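Local coordinates for acetyl-CoA hydrolase/transferase family protein (Porphyromonas gingivalis, PDB 2NVV), which probably works as an acetyl-CoA hydrolase or acetate CoA-transferase and binds zinc, at residues K41-A46 with N51-G56; I148-D153 with L173-D178; K165-M170 with D316-L321; R453-Q458 with F476-E481. All blocks are in the same frame, centred on the assembly; numbering follows the deposited sequence.

Contact 1. Residues K41-A46 with N51-G56; sequences KRAIAA and NPFKIG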
loop_
_atom_site.group_PDB
_atom_site.type_symbol
_atom_site.label_atom_id
_atom_site.label_comp_id
_atom_site.label_asym_id
_atom_site.label_seq_id
_atom_site.Cartn_x
_atom_site.Cartn_y
_atom_site.Cartn_z
ATOM N N LYS A 41 -28.419 0.294 27.119
ATOM C CA LYS A 41 -29.198 0.263 28.364
ATOM C C LYS A 41 -28.998 -1.122 28.969
ATOM O O LYS A 41 -28.596 -1.279 30.127
ATOM C CB LYS A 41 -30.689 0.441 28.080
ATOM C CG LYS A 41 -31.057 1.587 27.160
ATOM C CD LYS A 41 -31.115 2.916 27.882
ATOM C CE LYS A 41 -31.679 3.990 26.952
ATOM N NZ LYS A 41 -31.703 5.332 27.596
ATOM N N ARG A 42 -29.298 -2.117 28.144
ATOM C CA ARG A 42 -29.200 -3.521 28.491
ATOM C C ARG A 42 -27.808 -3.863 29.013
ATOM O O ARG A 42 -27.664 -4.615 29.971
ATOM C CB ARG A 42 -29.533 -4.331 27.243
ATOM C CG ARG A 42 -29.572 -5.823 27.378
ATOM C CD ARG A 42 -29.902 -6.422 26.018
ATOM N NE ARG A 42 -29.723 -7.869 25.982
ATOM C CZ ARG A 42 -30.483 -8.726 26.647
ATOM N NH1 ARG A 42 -31.477 -8.277 27.400
ATOM N NH2 ARG A 42 -30.255 -10.029 26.546
ATOM N N ALA A 43 -26.786 -3.292 28.386
ATOM C CA ALA A 43 -25.402 -3.539 28.772
ATOM C C ALA A 43 -25.115 -2.950 30.139
ATOM O O ALA A 43 -24.483 -3.585 30.979
ATOM C CB ALA A 43 -24.456 -2.936 27.735
ATOM N N ILE A 44 -25.577 -1.722 30.351
ATOM C CA ILE A 44 -25.372 -1.030 31.616
ATOM C C ILE A 44 -26.106 -1.748 32.740
ATOM O O ILE A 44 -25.575 -1.899 33.838
ATOM C CB ILE A 44 -25.866 0.436 31.537
ATOM C CG1 ILE A 44 -24.988 1.228 30.559
ATOM C CG2 ILE A 44 -25.837 1.074 32.924
ATOM C CD1 ILE A 44 -25.416 2.670 30.346
ATOM N N ALA A 45 -27.326 -2.193 32.462
ATOM C CA ALA A 45 -28.122 -2.891 33.460
ATOM C C ALA A 45 -27.422 -4.176 33.901
ATOM O O ALA A 45 -27.627 -4.653 35.018
ATOM C CB ALA A 45 -29.493 -3.208 32.898
ATOM N N ALA A 46 -26.603 -4.739 33.020
ATOM C CA ALA A 46 -25.864 -5.951 33.336
ATOM C C ALA A 46 -24.635 -5.603 34.177
ATOM O O ALA A 46 -24.295 -6.311 35.121
ATOM C CB ALA A 46 -25.437 -6.649 32.058
ATOM N N ASN A 51 -22.665 -8.310 36.253
ATOM C CA ASN A 51 -22.477 -9.157 35.084
ATOM C C ASN A 51 -21.764 -8.430 33.949
ATOM O O ASN A 51 -22.020 -7.249 33.689
ATOM C CB ASN A 51 -23.833 -9.672 34.603
ATOM C CG ASN A 51 -24.565 -10.448 35.675
ATOM O OD1 ASN A 51 -25.769 -10.670 35.585
ATOM N ND2 ASN A 51 -23.833 -10.870 36.702
ATOM N N PRO A 52 -20.854 -9.136 33.254
ATOM C CA PRO A 52 -20.095 -8.570 32.140
ATOM C C PRO A 52 -20.955 -8.403 30.903
ATOM O O PRO A 52 -21.892 -9.175 30.680
ATOM C CB PRO A 52 -18.993 -9.597 31.932
ATOM C CG PRO A 52 -19.717 -10.874 32.196
ATOM C CD PRO A 52 -20.470 -10.542 33.475
ATOM N N PHE A 53 -20.653 -7.385 30.104
ATOM C CA PHE A 53 -21.404 -7.170 28.875
ATOM C C PHE A 53 -20.676 -6.256 27.891
ATOM O O PHE A 53 -20.683 -5.024 28.019
ATOM C CB PHE A 53 -22.797 -6.617 29.171
ATOM C CG PHE A 53 -23.763 -6.800 28.036
ATOM C CD1 PHE A 53 -23.519 -6.217 26.796
ATOM C CD2 PHE A 53 -24.904 -7.588 28.192
ATOM C CE1 PHE A 53 -24.391 -6.414 25.726
ATOM C CE2 PHE A 53 -25.784 -7.792 27.130
ATOM C CZ PHE A 53 -25.523 -7.202 25.891
ATOM N N LYS A 54 -20.038 -6.886 26.912
ATOM C CA LYS A 54 -19.308 -6.180 25.869
ATOM C C LYS A 54 -19.424 -6.977 24.582
ATOM O O LYS A 54 -19.357 -8.209 24.589
ATOM C CB LYS A 54 -17.835 -6.020 26.249
ATOM C CG LYS A 54 -17.603 -5.222 27.514
ATOM C CD LYS A 54 -16.150 -4.865 27.638
ATOM C CE LYS A 54 -15.836 -4.198 28.953
ATOM N NZ LYS A 54 -14.421 -3.728 28.920
ATOM N N ILE A 55 -19.608 -6.264 23.476
ATOM C CA ILE A 55 -19.750 -6.894 22.169
ATOM C C ILE A 55 -18.620 -6.488 21.240
ATOM O O ILE A 55 -18.006 -5.430 21.413
ATOM C CB ILE A 55 -21.069 -6.483 21.496
ATOM C CG1 ILE A 55 -21.109 -4.953 21.368
ATOM C CG2 ILE A 55 -22.265 -7.002 22.295
ATOM C CD1 ILE A 55 -22.284 -4.408 20.555
ATOM N N GLY A 56 -18.347 -7.339 20.255
ATOM C CA GLY A 56 -17.310 -7.041 19.288
ATOM C C GLY A 56 -18.026 -6.218 18.244
ATOM O O GLY A 56 -19.180 -6.491 17.959
#

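Contact 2. Residues I148-D153 with L173-D178; sequences ICRLAD and LCEPLD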
loop_
_atom_site.group_PDB
_atom_site.type_symbol
_atom_site.label_atom_id
_atom_site.label_comp_id
_atom_site.label_asym_id
_atom_site.label_seq_id
_atom_site.Cartn_x
_atom_site.Cartn_y
_atom_site.Cartn_z
ATOM N N ILE A 148 -21.897 -8.552 6.220
ATOM C CA ILE A 148 -22.428 -8.813 7.554
ATOM C C ILE A 148 -23.775 -9.540 7.493
ATOM O O ILE A 148 -24.100 -10.332 8.373
ATOM C CB ILE A 148 -22.568 -7.501 8.412
ATOM C CG1 ILE A 148 -23.394 -6.453 7.681
ATOM C CG2 ILE A 148 -21.197 -6.943 8.730
ATOM C CD1 ILE A 148 -23.548 -5.170 8.459
ATOM N N CYS A 149 -24.553 -9.268 6.451
ATOM C CA CYS A 149 -25.846 -9.914 6.273
ATOM C C CYS A 149 -25.663 -11.377 5.895
ATOM O O CYS A 149 -26.472 -12.237 6.266
ATOM C CB CYS A 149 -26.649 -9.214 5.183
ATOM S SG CYS A 149 -27.390 -7.643 5.676
ATOM N N ARG A 150 -24.593 -11.652 5.158
ATOM C CA ARG A 150 -24.296 -13.005 4.725
ATOM C C ARG A 150 -23.753 -13.853 5.870
ATOM O O ARG A 150 -24.207 -14.980 6.088
ATOM C CB ARG A 150 -23.265 -12.986 3.591
ATOM C CG ARG A 150 -22.824 -14.370 3.183
ATOM C CD ARG A 150 -21.366 -14.424 2.756
ATOM N NE ARG A 150 -21.195 -14.245 1.315
ATOM C CZ ARG A 150 -20.370 -14.978 0.571
ATOM N NH1 ARG A 150 -19.646 -15.941 1.137
ATOM N NH2 ARG A 150 -20.256 -14.742 -0.735
ATOM N N LEU A 151 -22.788 -13.299 6.600
ATOM C CA LEU A 151 -22.136 -13.996 7.700
ATOM C C LEU A 151 -22.869 -14.066 9.043
ATOM O O LEU A 151 -22.585 -14.959 9.839
ATOM C CB LEU A 151 -20.760 -13.376 7.933
ATOM C CG LEU A 151 -19.506 -13.880 7.211
ATOM C CD1 LEU A 151 -19.841 -14.490 5.866
ATOM C CD2 LEU A 151 -18.536 -12.699 7.079
ATOM N N ALA A 152 -23.784 -13.131 9.304
ATOM C CA ALA A 152 -24.512 -13.091 10.579
ATOM C C ALA A 152 -25.482 -14.234 10.798
ATOM O O ALA A 152 -26.113 -14.706 9.861
ATOM C CB ALA A 152 -25.254 -11.764 10.722
ATOM N N ASP A 153 -25.597 -14.668 12.051
ATOM C CA ASP A 153 -26.511 -15.736 12.429
ATOM C C ASP A 153 -27.943 -15.191 12.407
ATOM O O ASP A 153 -28.883 -15.879 12.003
ATOM C CB ASP A 153 -26.188 -16.229 13.836
ATOM C CG ASP A 153 -24.977 -17.135 13.881
ATOM O OD1 ASP A 153 -24.448 -17.344 14.996
ATOM O OD2 ASP A 153 -24.564 -17.650 12.818
ATOM N N LEU A 173 -24.998 -3.513 -5.038
ATOM C CA LEU A 173 -24.553 -4.453 -4.012
ATOM C C LEU A 173 -24.124 -5.817 -4.511
ATOM O O LEU A 173 -24.774 -6.407 -5.367
ATOM C CB LEU A 173 -25.654 -4.658 -2.959
ATOM C CG LEU A 173 -26.206 -3.494 -2.118
ATOM C CD1 LEU A 173 -25.097 -2.541 -1.715
ATOM C CD2 LEU A 173 -27.245 -2.760 -2.904
ATOM N N CYS A 174 -23.021 -6.311 -3.957
ATOM C CA CYS A 174 -22.508 -7.625 -4.299
ATOM C C CYS A 174 -21.190 -7.914 -3.608
ATOM O O CYS A 174 -20.633 -7.070 -2.904
ATOM C CB CYS A 174 -22.350 -7.795 -5.828
ATOM S SG CYS A 174 -21.281 -6.601 -6.692
ATOM N N GLU A 175 -20.718 -9.139 -3.809
ATOM C CA GLU A 175 -19.459 -9.612 -3.267
ATOM C C GLU A 175 -18.872 -10.494 -4.339
ATOM O O GLU A 175 -19.602 -11.122 -5.095
ATOM C CB GLU A 175 -19.682 -10.462 -2.023
ATOM C CG GLU A 175 -20.255 -9.716 -0.848
ATOM C CD GLU A 175 -20.426 -10.610 0.352
ATOM O OE1 GLU A 175 -21.244 -11.557 0.265
ATOM O OE2 GLU A 175 -19.736 -10.362 1.373
ATOM N N PRO A 176 -17.539 -10.554 -4.424
ATOM C CA PRO A 176 -16.908 -11.398 -5.441
ATOM C C PRO A 176 -16.619 -12.781 -4.870
ATOM O O PRO A 176 -16.676 -12.985 -3.661
ATOM C CB PRO A 176 -15.626 -10.642 -5.752
ATOM C CG PRO A 176 -15.235 -10.153 -4.394
ATOM C CD PRO A 176 -16.546 -9.663 -3.793
ATOM N N LEU A 177 -16.322 -13.736 -5.742
ATOM C CA LEU A 177 -15.970 -15.065 -5.278
ATOM C C LEU A 177 -14.627 -14.850 -4.580
ATOM O O LEU A 177 -13.979 -13.824 -4.776
ATOM C CB LEU A 177 -15.816 -16.019 -6.468
ATOM C CG LEU A 177 -17.009 -16.869 -6.924
ATOM C CD1 LEU A 177 -18.313 -16.294 -6.423
ATOM C CD2 LEU A 177 -17.001 -16.963 -8.458
ATOM N N ASP A 178 -14.209 -15.796 -3.755
ATOM C CA ASP A 178 -12.945 -15.653 -3.060
ATOM C C ASP A 178 -11.905 -16.597 -3.651
ATOM O O ASP A 178 -12.239 -17.602 -4.281
ATOM C CB ASP A 178 -13.145 -15.919 -1.569
ATOM C CG ASP A 178 -13.982 -14.841 -0.895
ATOM O OD1 ASP A 178 -14.773 -15.167 0.018
ATOM O OD2 ASP A 178 -13.842 -13.661 -1.281
#

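Contact 3. Residues K165-M170 with D316-L321; sequences KEIMGM and DIYANL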
loop_
_atom_site.group_PDB
_atom_site.type_symbol
_atom_site.label_atom_id
_atom_site.label_comp_id
_atom_site.label_asym_id
_atom_site.label_seq_id
_atom_site.Cartn_x
_atom_site.Cartn_y
_atom_site.Cartn_z
ATOM N N LYS A 165 -38.484 4.053 -0.684
ATOM C CA LYS A 165 -38.084 2.881 -1.451
ATOM C C LYS A 165 -37.844 3.228 -2.913
ATOM O O LYS A 165 -37.416 2.374 -3.699
ATOM C CB LYS A 165 -39.157 1.794 -1.340
ATOM C CG LYS A 165 -40.561 2.323 -1.541
ATOM C CD LYS A 165 -41.605 1.245 -1.314
ATOM C CE LYS A 165 -42.986 1.865 -1.095
ATOM N NZ LYS A 165 -43.369 2.839 -2.171
ATOM N N GLU A 166 -38.130 4.477 -3.281
ATOM C CA GLU A 166 -37.917 4.940 -4.653
ATOM C C GLU A 166 -36.417 5.058 -4.923
ATOM O O GLU A 166 -35.986 5.231 -6.064
ATOM C CB GLU A 166 -38.593 6.287 -4.873
ATOM C CG GLU A 166 -40.088 6.186 -5.115
ATOM C CD GLU A 166 -40.878 5.853 -3.864
ATOM O OE1 GLU A 166 -42.030 5.386 -4.000
ATOM O OE2 GLU A 166 -40.357 6.071 -2.747
ATOM N N ILE A 167 -35.637 4.952 -3.849
ATOM C CA ILE A 167 -34.184 5.018 -3.904
ATOM C C ILE A 167 -33.661 3.798 -4.649
ATOM O O ILE A 167 -32.561 3.807 -5.191
ATOM C CB ILE A 167 -33.601 5.069 -2.464
ATOM C CG1 ILE A 167 -33.826 6.461 -1.891
ATOM C CG2 ILE A 167 -32.133 4.727 -2.452
ATOM C CD1 ILE A 167 -33.324 7.557 -2.796
HETATM N N MSE A 168 -34.474 2.749 -4.662
HETATM C CA MSE A 168 -34.150 1.503 -5.345
HETATM C C MSE A 168 -33.422 1.791 -6.657
HETATM O O MSE A 168 -33.988 2.406 -7.562
HETATM C CB MSE A 168 -35.448 0.742 -5.630
HETATM C CG MSE A 168 -35.295 -0.494 -6.511
HETATM SE SE MSE A 168 -34.727 -2.080 -5.577
HETATM C CE MSE A 168 -36.468 -2.774 -5.061
ATOM N N GLY A 169 -32.174 1.347 -6.758
ATOM C CA GLY A 169 -31.413 1.584 -7.973
ATOM C C GLY A 169 -30.170 2.418 -7.736
ATOM O O GLY A 169 -29.272 2.458 -8.580
HETATM N N MSE A 170 -30.110 3.091 -6.592
HETATM C CA MSE A 170 -28.958 3.914 -6.281
HETATM C C MSE A 170 -27.801 3.141 -5.653
HETATM O O MSE A 170 -26.714 3.692 -5.451
HETATM C CB MSE A 170 -29.370 5.068 -5.377
HETATM C CG MSE A 170 -30.178 6.120 -6.131
HETATM SE SE MSE A 170 -30.473 7.772 -5.191
HETATM C CE MSE A 170 -28.954 7.608 -3.887
ATOM N N ASP A 316 -33.651 17.469 -0.981
ATOM C CA ASP A 316 -33.657 17.941 -2.356
ATOM C C ASP A 316 -33.455 16.765 -3.318
ATOM O O ASP A 316 -34.071 16.695 -4.390
ATOM C CB ASP A 316 -32.561 18.988 -2.560
ATOM C CG ASP A 316 -32.491 19.493 -3.996
ATOM O OD1 ASP A 316 -33.550 19.780 -4.591
ATOM O OD2 ASP A 316 -31.369 19.612 -4.526
ATOM N N ILE A 317 -32.587 15.836 -2.930
ATOM C CA ILE A 317 -32.321 14.664 -3.745
ATOM C C ILE A 317 -33.576 13.801 -3.838
ATOM O O ILE A 317 -34.024 13.454 -4.926
ATOM C CB ILE A 317 -31.162 13.833 -3.146
ATOM C CG1 ILE A 317 -29.852 14.620 -3.260
ATOM C CG2 ILE A 317 -31.043 12.486 -3.862
ATOM C CD1 ILE A 317 -28.664 13.961 -2.596
ATOM N N TYR A 318 -34.149 13.466 -2.690
ATOM C CA TYR A 318 -35.354 12.642 -2.656
ATOM C C TYR A 318 -36.553 13.270 -3.362
ATOM O O TYR A 318 -37.485 12.559 -3.754
ATOM C CB TYR A 318 -35.732 12.332 -1.212
ATOM C CG TYR A 318 -34.773 11.412 -0.514
ATOM C CD1 TYR A 318 -34.843 11.221 0.863
ATOM C CD2 TYR A 318 -33.803 10.714 -1.229
ATOM C CE1 TYR A 318 -33.971 10.350 1.515
ATOM C CE2 TYR A 318 -32.927 9.848 -0.588
ATOM C CZ TYR A 318 -33.016 9.668 0.780
ATOM O OH TYR A 318 -32.159 8.793 1.398
ATOM N N ALA A 319 -36.534 14.593 -3.514
ATOM C CA ALA A 319 -37.621 15.306 -4.185
ATOM C C ALA A 319 -37.320 15.418 -5.670
ATOM O O ALA A 319 -38.171 15.840 -6.451
ATOM C CB ALA A 319 -37.797 16.700 -3.586
ATOM N N ASN A 320 -36.106 15.019 -6.046
ATOM C CA ASN A 320 -35.650 15.075 -7.429
ATOM C C ASN A 320 -34.880 13.829 -7.850
ATOM O O ASN A 320 -33.770 13.917 -8.381
ATOM C CB ASN A 320 -34.773 16.305 -7.631
ATOM C CG ASN A 320 -35.531 17.585 -7.408
ATOM O OD1 ASN A 320 -36.403 17.940 -8.198
ATOM N ND2 ASN A 320 -35.221 18.281 -6.318
ATOM N N LEU A 321 -35.467 12.667 -7.604
ATOM C CA LEU A 321 -34.835 11.417 -7.995
ATOM C C LEU A 321 -34.734 11.438 -9.521
ATOM O O LEU A 321 -33.940 10.718 -10.124
ATOM C CB LEU A 321 -35.668 10.236 -7.504
ATOM C CG LEU A 321 -35.185 9.578 -6.205
ATOM C CD1 LEU A 321 -34.742 10.610 -5.217
ATOM C CD2 LEU A 321 -36.310 8.725 -5.621
#

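Contact 4. Residues R453-Q458 with F476-E481; sequences RPLLRQ and FAFHQE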
loop_
_atom_site.group_PDB
_atom_site.type_symbol
_atom_site.label_atom_id
_atom_site.label_comp_id
_atom_site.label_asym_id
_atom_site.label_seq_id
_atom_site.Cartn_x
_atom_site.Cartn_y
_atom_site.Cartn_z
ATOM N N ARG A 453 10.784 27.085 7.799
ATOM C CA ARG A 453 11.643 26.711 6.694
ATOM C C ARG A 453 13.138 26.720 7.038
ATOM O O ARG A 453 13.848 25.764 6.731
ATOM C CB ARG A 453 11.339 27.603 5.479
ATOM C CG ARG A 453 9.851 27.872 5.335
ATOM C CD ARG A 453 9.307 27.672 3.924
ATOM N NE ARG A 453 9.553 28.817 3.056
ATOM C CZ ARG A 453 8.633 29.401 2.284
ATOM N NH1 ARG A 453 7.377 28.962 2.255
ATOM N NH2 ARG A 453 8.977 30.439 1.539
ATOM N N PRO A 454 13.639 27.782 7.681
ATOM C CA PRO A 454 15.071 27.775 7.997
ATOM C C PRO A 454 15.522 26.686 8.973
ATOM O O PRO A 454 16.635 26.148 8.875
ATOM C CB PRO A 454 15.318 29.196 8.518
ATOM C CG PRO A 454 13.993 29.625 9.018
ATOM C CD PRO A 454 13.031 29.083 8.007
ATOM N N LEU A 455 14.639 26.352 9.901
ATOM C CA LEU A 455 14.922 25.337 10.904
ATOM C C LEU A 455 14.994 23.949 10.262
ATOM O O LEU A 455 15.847 23.132 10.612
ATOM C CB LEU A 455 13.835 25.384 11.969
ATOM C CG LEU A 455 14.159 24.983 13.409
ATOM C CD1 LEU A 455 15.517 25.516 13.848
ATOM C CD2 LEU A 455 13.044 25.523 14.302
ATOM N N LEU A 456 14.104 23.680 9.313
ATOM C CA LEU A 456 14.122 22.389 8.638
ATOM C C LEU A 456 15.267 22.335 7.626
ATOM O O LEU A 456 15.713 21.253 7.253
ATOM C CB LEU A 456 12.774 22.125 7.965
ATOM C CG LEU A 456 11.648 21.869 8.977
ATOM C CD1 LEU A 456 10.306 21.844 8.267
ATOM C CD2 LEU A 456 11.905 20.542 9.724
ATOM N N ARG A 457 15.746 23.501 7.186
ATOM C CA ARG A 457 16.866 23.537 6.253
ATOM C C ARG A 457 18.119 23.210 7.054
ATOM O O ARG A 457 19.025 22.548 6.559
ATOM C CB ARG A 457 17.020 24.917 5.590
ATOM C CG ARG A 457 15.981 25.249 4.552
ATOM C CD ARG A 457 16.381 26.468 3.728
ATOM N NE ARG A 457 15.290 26.929 2.861
ATOM C CZ ARG A 457 14.471 27.942 3.142
ATOM N NH1 ARG A 457 14.606 28.628 4.270
ATOM N NH2 ARG A 457 13.503 28.261 2.294
ATOM N N GLN A 458 18.160 23.684 8.297
ATOM C CA GLN A 458 19.289 23.421 9.188
ATOM C C GLN A 458 19.332 21.947 9.589
ATOM O O GLN A 458 20.398 21.400 9.882
ATOM C CB GLN A 458 19.186 24.274 10.448
ATOM C CG GLN A 458 19.486 25.744 10.237
ATOM C CD GLN A 458 19.373 26.544 11.526
ATOM O OE1 GLN A 458 18.324 26.558 12.166
ATOM N NE2 GLN A 458 20.453 27.212 11.910
ATOM N N PHE A 476 12.733 14.065 16.477
ATOM C CA PHE A 476 11.460 14.371 17.126
ATOM C C PHE A 476 11.507 15.610 18.003
ATOM O O PHE A 476 10.629 15.819 18.842
ATOM C CB PHE A 476 10.990 13.181 17.961
ATOM C CG PHE A 476 10.543 11.999 17.138
ATOM C CD1 PHE A 476 10.918 10.703 17.488
ATOM C CD2 PHE A 476 9.741 12.184 16.020
ATOM C CE1 PHE A 476 10.497 9.615 16.734
ATOM C CE2 PHE A 476 9.315 11.098 15.265
ATOM C CZ PHE A 476 9.694 9.813 15.622
ATOM N N ALA A 477 12.524 16.439 17.803
ATOM C CA ALA A 477 12.678 17.666 18.572
ATOM C C ALA A 477 11.463 18.587 18.455
ATOM O O ALA A 477 11.079 19.239 19.422
ATOM C CB ALA A 477 13.922 18.394 18.111
ATOM N N PHE A 478 10.868 18.660 17.271
ATOM C CA PHE A 478 9.693 19.498 17.058
ATOM C C PHE A 478 8.558 19.097 18.007
ATOM O O PHE A 478 7.969 19.939 18.681
ATOM C CB PHE A 478 9.224 19.376 15.603
ATOM C CG PHE A 478 9.866 20.367 14.673
ATOM C CD1 PHE A 478 11.222 20.660 14.773
ATOM C CD2 PHE A 478 9.117 21.007 13.695
ATOM C CE1 PHE A 478 11.825 21.582 13.911
ATOM C CE2 PHE A 478 9.711 21.930 12.830
ATOM C CZ PHE A 478 11.071 22.215 12.942
ATOM N N HIS A 479 8.269 17.798 18.046
ATOM C CA HIS A 479 7.225 17.233 18.890
ATOM C C HIS A 479 7.595 17.388 20.356
ATOM O O HIS A 479 6.741 17.696 21.200
ATOM C CB HIS A 479 7.063 15.749 18.580
ATOM C CG HIS A 479 6.756 15.463 17.147
ATOM N ND1 HIS A 479 5.481 15.540 16.631
ATOM C CD2 HIS A 479 7.555 15.077 16.123
ATOM C CE1 HIS A 479 5.503 15.207 15.352
ATOM N NE2 HIS A 479 6.750 14.921 15.020
ATOM N N GLN A 480 8.869 17.143 20.653
ATOM C CA GLN A 480 9.364 17.262 22.008
ATOM C C GLN A 480 9.250 18.695 22.484
ATOM O O GLN A 480 8.845 18.937 23.615
ATOM C CB GLN A 480 10.823 16.807 22.086
ATOM C CG GLN A 480 11.014 15.298 22.084
ATOM C CD GLN A 480 12.478 14.896 22.062
ATOM O OE1 GLN A 480 12.852 13.839 22.566
ATOM N NE2 GLN A 480 13.312 15.731 21.464
ATOM N N GLU A 481 9.598 19.647 21.620
ATOM C CA GLU A 481 9.530 21.066 21.986
ATOM C C GLU A 481 8.103 21.533 22.199
ATOM O O GLU A 481 7.856 22.404 23.024
ATOM C CB GLU A 481 10.192 21.947 20.920
ATOM C CG GLU A 481 10.238 23.425 21.301
ATOM C CD GLU A 481 11.091 23.696 22.545
ATOM O OE1 GLU A 481 10.813 24.679 23.259
ATOM O OE2 GLU A 481 12.047 22.935 22.805
#

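Contact 1. Residues K41-A46 with N51-G56
Phe53 lies with its ring against the helix turn formed by Ala43 and Ala46, and these three residues make up most of the contact. The ring swings toward the helix because CG stands anti to the backbone N (chi1 -161°). One face then lies under the backbone of Ala43, whose CA sits 4.0 Å from the centroid of the Phe53 ring and 22° off its normal, a CH-pi contact displaced toward the rim. The methyl of the same alanine reaches farther along, with Ala43 CB 3.5 Å from Phe53 CD1. One turn later Ala46 fills in near the root of the phenylalanine, its CB 3.9 Å from Phe53 CB. Because Ala43 and Ala46 present no more than methyl groups, the ring can come up to the backbone at Ala43. Arg42 adds an outer wall: its chain runs extended to place NE 4.1 Å from Phe53 CE2, and the guanidinium plane stands nearly perpendicular, at 86°, to the ring. Arg42 NE is hydrogen-bonded to Val15 O. At the other end a single backbone bond, Asn51 N to Ala46 O at 2.8 Å, ties the loop to the last turn of the helix. The packing falls inside a beta-alpha-beta crossover: helix 35-47 leads from strand 20-23 into strand 55-58, its neighbour in the parallel sheet, and Phe53 docks just before that second strand begins.

Contact 2. Residues I148-D153 with L173-D178
Arg150 and Glu175 face one another from backbones that stay well apart, CA to CA 9.9 Å, one on the closing turn of a helix and the other on an irregular segment. Their side chains bridge the gap. Arg150 leaves the helix with CG anti to the backbone N, then bends at its second and third torsions, which delivers NE rather than the terminal nitrogens to the acid. Glu175 answers with a chain extended beyond CG. The resulting salt bridge runs from Arg150 NE to Glu175 OE1 at 2.9 Å, and it is far from straight, with an angle of 132° at the hydrogen. NE meets OE1 on its syn side, 26° out of the carboxylate plane. Since the guanidinium and carboxylate planes are 85° apart, this is a one-point bridge and not a paired, coplanar one; Arg150 NH2 remains 3.5 Å from Glu175 OE1. The other oxygen, OE2, is taken by Arg113 NH2 and Thr147 OG1, so the carboxylate is fixed from both ends, and two arginines nearby would be expected to favour its ionised form. Asp178 belongs to the same charged patch, through salt bridges to Arg113 and Arg182. The bridge thus joins the surface of helix 145-151, just ahead of strand 154-160, to a loop whose Pro176 packs on helix 333-336, with helix 108-113 bringing Arg113 alongside.

Contact 3. Residues K165-M170 with D316-L321
Behind Tyr318 and Leu321, the two residues that meet the 165-170 segment, Asp316 O is gripped twice. Asn320 ND2 donates to Asp316 O at 2.7 Å, with the donor tilted 17° from the carbonyl plane, and the backbone N of Ala319 adds a weak bond to the same oxygen. Together they tie off the chain where it leaves helix 311-318 and turns into helix 321-324. Across the gap comes Ile167. Its CG1 branch lies beside its backbone N (chi1 -75°), which brings Ile167 CD1 forward to the tyrosine, 3.2 Å from Tyr318 CE2 and 3.6 Å from Tyr318 CD2. The same methyl, Ile167 CD1, lies 4.1 Å from Leu321 CD1, so the isoleucine tip serves both partners, the aromatic ring on one flank and the leucine branch on another. The second leucine methyl reaches Glu166 instead: Leu321 CD2 sits 3.4 Å from Glu166 CB, while the carboxylate bends off and makes a weak salt bridge with neighbouring Lys165. Past Ile167 the chain goes through a type II turn to Met170, with Gly169 at the third position, where the backbone angles call for glycine. Lys325 bonds to Met168 O, and Met170, a selenomethionine like Met168, pairs through its backbone with Leu330. No hydrogen bond joins the two segments directly. The chemistry implies a junction set by the shape of apolar side chains, while the polar bonds are made within each segment or to other residues such as Lys325.

Contact 4. Residues R453-Q458 with F476-E481
Phe478 points the far end of its ring at a pair of consecutive leucines, Leu455 and Leu456, on the helix across from it. Phe478 CZ leads, 3.7 Å from Leu456 CD2 and 4.1 Å from Leu455 CD2, with both methyls approaching the ring at a slant. The two leucines differ in how they arrive. Leu455 has CG anti to its backbone N (chi1 -150°) and runs past the phenylalanine in the opposite direction, so that its CD2 also comes within 4.1 Å of Phe478 CE1. Leu456 turns its CG beside the backbone N instead (chi1 -70°) and crosses the aromatic side chain at an angle, meeting the CE2 side, with Leu456 CD2 4.0 Å from Phe478 CE2. The ring end is therefore touched along both its CE1 and CE2 sides. Ile444 of helix 436-446 also packs on Leu456, and Val406 of strand 405-406 on Phe478. All three contacting residues are buried and no polar bond crosses between the segments. This is ordinary apolar helix-to-helix packing, with one aromatic side chain spanning from helix 477-484 to helix 453-459 in the C-terminal part of the chain.

In the fold
Going from the N terminus, contact 1 comes first and closes the short connection between helix 35-47 and strand 55-58, an inner strand of the N-terminal parallel sheet. Contact 2 closes a longer loop, which runs out through strand 154-160 and back. Contact 3 starts within that loop, at 165-170, and finishes far along the chain at 316-321, so the two cross; it is also the one that ties the N-terminal domain to the start of the C-terminal one. Contact 4 follows in series, joining the two last helices, 453-459 and 477-484. It lies on the opposite side of the chain's centre from contacts 2 and 3, its centre about 49 Å and 52 Å from theirs.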